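Long-range contact in Endonuclease/exonuclease/phosphatase (Leptotrichia buccalis C-1013-b, PDB 3TEB), which probably acts as a metal-dependent nuclease or related phosphoester hydrolase of the DNase I-like superfamily: residues A[5-10]-A[36-41]. Numbering follows the deposited sequence.
Sequences KILTVN and DVIAMQ
Lys5 N meets the carboxylate of Asp36 from above its plane, 36° out of it, at 3.1 Å from OD2, while His101 NE2 donates to the other oxygen, OD1. Asp36 N returns a bond to Lys5 O at 2.9 Å, so backbone and side chain grip one residue together. An alanine here would probably leave Lys5 N and His101 NE2 without their acceptors, the backbone bond to Lys5 O remaining. At the other end the flat amide of Gln41 folds back over the neighbouring strand because its chain bends at chi2 (78°); its NE2 donates weakly to Thr8 OG1 (3.3 Å) and to Ser141. Between these ends run the parallel central strands of a beta-alpha-beta unit, connected through helix 19-33, in one of the two sheets of the DNase I-like sandwich. Leu7 N to Val37 O and Ala39 N to Leu7 O (2.9 Å) are nearly straight bonds; Val9 N to Ala39 O and Gln41 N to Val9 O continue the series. Leu7 CD2 packs against Ile38 CG1 at 4.0 Å, and Val9 lies beside Met40, a selenomethionine, on the same face. Ile6, Val37 and Ala39 face the second sheet, meeting Met174. At the metal end, Asn10 ND2 donates to the magnesium-binding Glu42 while its OD1 accepts from His12 N.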
ATOM      1  N   LYS A   5       0.907 -11.685   8.917  1.00 54.63           N
ATOM      2  CA  LYS A   5       0.708 -11.648   7.462  1.00 52.15           C
ATOM      3  C   LYS A   5       0.276 -10.262   6.986  1.00 49.08           C
ATOM      4  O   LYS A   5      -0.685  -9.680   7.487  1.00 48.82           O
ATOM      5  CB  LYS A   5      -0.309 -12.709   7.014  1.00 52.95           C
ATOM      6  CG  LYS A   5       0.059 -14.142   7.412  1.00 55.26           C
ATOM      7  CD  LYS A   5      -1.155 -15.075   7.511  1.00 58.97           C
ATOM      8  CE  LYS A   5      -1.451 -15.775   6.173  1.00 61.15           C
ATOM      9  NZ  LYS A   5      -2.580 -16.763   6.241  1.00 62.58           N
ATOM     10  N   ILE A   6       1.003  -9.758   5.998  1.00 45.70           N
ATOM     11  CA  ILE A   6       0.823  -8.425   5.446  1.00 41.93           C
ATOM     12  C   ILE A   6       0.388  -8.519   3.970  1.00 39.65           C
ATOM     13  O   ILE A   6       0.832  -9.421   3.258  1.00 40.07           O
ATOM     14  CB  ILE A   6       2.163  -7.696   5.493  1.00 41.77           C
ATOM     15  CG1 ILE A   6       2.412  -7.133   6.856  1.00 41.20           C
ATOM     16  CG2 ILE A   6       2.209  -6.516   4.545  1.00 41.81           C
ATOM     17  CD1 ILE A   6       3.610  -6.241   6.811  1.00 41.71           C
ATOM     18  N   LEU A   7      -0.455  -7.582   3.516  1.00 36.21           N
ATOM     19  CA  LEU A   7      -0.839  -7.464   2.106  1.00 33.12           C
ATOM     20  C   LEU A   7      -0.760  -6.011   1.643  1.00 31.52           C
ATOM     21  O   LEU A   7      -1.150  -5.097   2.374  1.00 31.33           O
ATOM     22  CB  LEU A   7      -2.257  -7.993   1.911  1.00 32.80           C
ATOM     23  CG  LEU A   7      -3.058  -7.602   0.667  1.00 31.58           C
ATOM     24  CD1 LEU A   7      -2.556  -8.316  -0.562  1.00 31.50           C
ATOM     25  CD2 LEU A   7      -4.506  -7.920   0.882  1.00 31.62           C
ATOM     26  N   THR A   8      -0.252  -5.795   0.432  1.00 30.22           N
ATOM     27  CA  THR A   8      -0.270  -4.460  -0.186  1.00 28.70           C
ATOM     28  C   THR A   8      -0.837  -4.537  -1.601  1.00 27.87           C
ATOM     29  O   THR A   8      -0.491  -5.434  -2.366  1.00 28.30           O
ATOM     30  CB  THR A   8       1.128  -3.764  -0.210  1.00 28.77           C
ATOM     31  OG1 THR A   8       0.997  -2.439  -0.744  1.00 28.56           O
ATOM     32  CG2 THR A   8       2.123  -4.534  -1.081  1.00 29.12           C
ATOM     33  N   VAL A   9      -1.702  -3.599  -1.957  1.00 26.61           N
ATOM     34  CA  VAL A   9      -2.366  -3.669  -3.247  1.00 25.73           C
ATOM     35  C   VAL A   9      -2.819  -2.292  -3.725  1.00 25.10           C
ATOM     36  O   VAL A   9      -3.518  -1.566  -3.016  1.00 24.87           O
ATOM     37  CB  VAL A   9      -3.515  -4.734  -3.239  1.00 25.70           C
ATOM     38  CG1 VAL A   9      -4.494  -4.495  -2.116  1.00 25.44           C
ATOM     39  CG2 VAL A   9      -4.216  -4.774  -4.547  1.00 25.53           C
ATOM     40  N   ASN A  10      -2.363  -1.926  -4.918  1.00 24.88           N
ATOM     41  CA  ASN A  10      -2.841  -0.728  -5.602  1.00 24.53           C
ATOM     42  C   ASN A  10      -4.182  -1.086  -6.202  1.00 24.43           C
ATOM     43  O   ASN A  10      -4.249  -1.931  -7.089  1.00 24.79           O
ATOM     44  CB  ASN A  10      -1.859  -0.342  -6.702  1.00 24.76           C
ATOM     45  CG  ASN A  10      -2.302   0.872  -7.488  1.00 25.14           C
ATOM     46  OD1 ASN A  10      -3.472   0.992  -7.878  1.00 26.87           O
ATOM     47  ND2 ASN A  10      -1.355   1.782  -7.748  1.00 25.82           N
ATOM     48  N   ASP A  36      -3.122  -9.109   9.040  1.00 40.08           N
ATOM     49  CA  ASP A  36      -2.972  -8.183  10.144  1.00 39.99           C
ATOM     50  C   ASP A  36      -3.045  -6.754   9.651  1.00 38.70           C
ATOM     51  O   ASP A  36      -3.636  -5.892  10.307  1.00 39.03           O
ATOM     52  CB  ASP A  36      -1.644  -8.396  10.859  1.00 40.73           C
ATOM     53  CG  ASP A  36      -1.557  -9.750  11.532  1.00 43.23           C
ATOM     54  OD1 ASP A  36      -1.726  -9.802  12.772  1.00 45.95           O
ATOM     55  OD2 ASP A  36      -1.330 -10.760  10.826  1.00 44.49           O
ATOM     56  N   VAL A  37      -2.436  -6.496   8.499  1.00 37.05           N
ATOM     57  CA  VAL A  37      -2.378  -5.138   7.961  1.00 35.34           C
ATOM     58  C   VAL A  37      -2.546  -5.142   6.442  1.00 34.01           C
ATOM     59  O   VAL A  37      -1.827  -5.850   5.743  1.00 34.27           O
ATOM     60  CB  VAL A  37      -1.040  -4.449   8.337  1.00 35.31           C
ATOM     61  CG1 VAL A  37      -0.884  -3.120   7.607  1.00 34.78           C
ATOM     62  CG2 VAL A  37      -0.925  -4.262   9.847  1.00 35.23           C
ATOM     63  N   ILE A  38      -3.493  -4.357   5.936  1.00 32.25           N
ATOM     64  CA  ILE A  38      -3.641  -4.179   4.495  1.00 30.65           C
ATOM     65  C   ILE A  38      -3.269  -2.756   4.106  1.00 29.78           C
ATOM     66  O   ILE A  38      -3.825  -1.793   4.648  1.00 30.00           O
ATOM     67  CB  ILE A  38      -5.065  -4.467   4.027  1.00 30.71           C
ATOM     68  CG1 ILE A  38      -5.441  -5.930   4.282  1.00 30.87           C
ATOM     69  CG2 ILE A  38      -5.199  -4.159   2.543  1.00 30.81           C
ATOM     70  CD1 ILE A  38      -6.258  -6.151   5.530  1.00 31.20           C
ATOM     71  N   ALA A  39      -2.318  -2.617   3.185  1.00 28.72           N
ATOM     72  CA  ALA A  39      -1.936  -1.297   2.689  1.00 27.67           C
ATOM     73  C   ALA A  39      -2.498  -1.119   1.279  1.00 27.15           C
ATOM     74  O   ALA A  39      -2.345  -1.991   0.435  1.00 27.49           O
ATOM     75  CB  ALA A  39      -0.423  -1.124   2.711  1.00 27.64           C
HETATM   76  N   MSE A  40      -3.172  -0.003   1.030  1.00 26.41           N
HETATM   77  CA  MSE A  40      -3.832   0.231  -0.252  1.00 25.69           C
HETATM   78  C   MSE A  40      -3.479   1.586  -0.839  1.00 25.24           C
HETATM   79  O   MSE A  40      -3.400   2.593  -0.106  1.00 25.27           O
HETATM   80  CB  MSE A  40      -5.333   0.134  -0.086  1.00 25.60           C
HETATM   81  CG  MSE A  40      -5.812  -1.275   0.076  1.00 26.45           C
HETATM   82 SE   MSE A  40      -7.733  -1.300   0.334  0.75 29.40          SE
HETATM   83  CE  MSE A  40      -7.776  -0.431   2.081  1.00 27.44           C
ATOM     84  N   GLN A  41      -3.262   1.599  -2.154  1.00 24.67           N
ATOM     85  CA  GLN A  41      -3.007   2.826  -2.892  1.00 24.22           C
ATOM     86  C   GLN A  41      -4.056   3.021  -3.982  1.00 23.90           C
ATOM     87  O   GLN A  41      -4.796   2.090  -4.338  1.00 23.80           O
ATOM     88  CB  GLN A  41      -1.608   2.819  -3.502  1.00 24.39           C
ATOM     89  CG  GLN A  41      -0.490   2.506  -2.525  1.00 25.62           C
ATOM     90  CD  GLN A  41      -0.382   1.020  -2.218  1.00 27.98           C
ATOM     91  OE1 GLN A  41      -0.520   0.179  -3.116  1.00 30.60           O
ATOM     92  NE2 GLN A  41      -0.146   0.685  -0.949  1.00 28.06           N
TER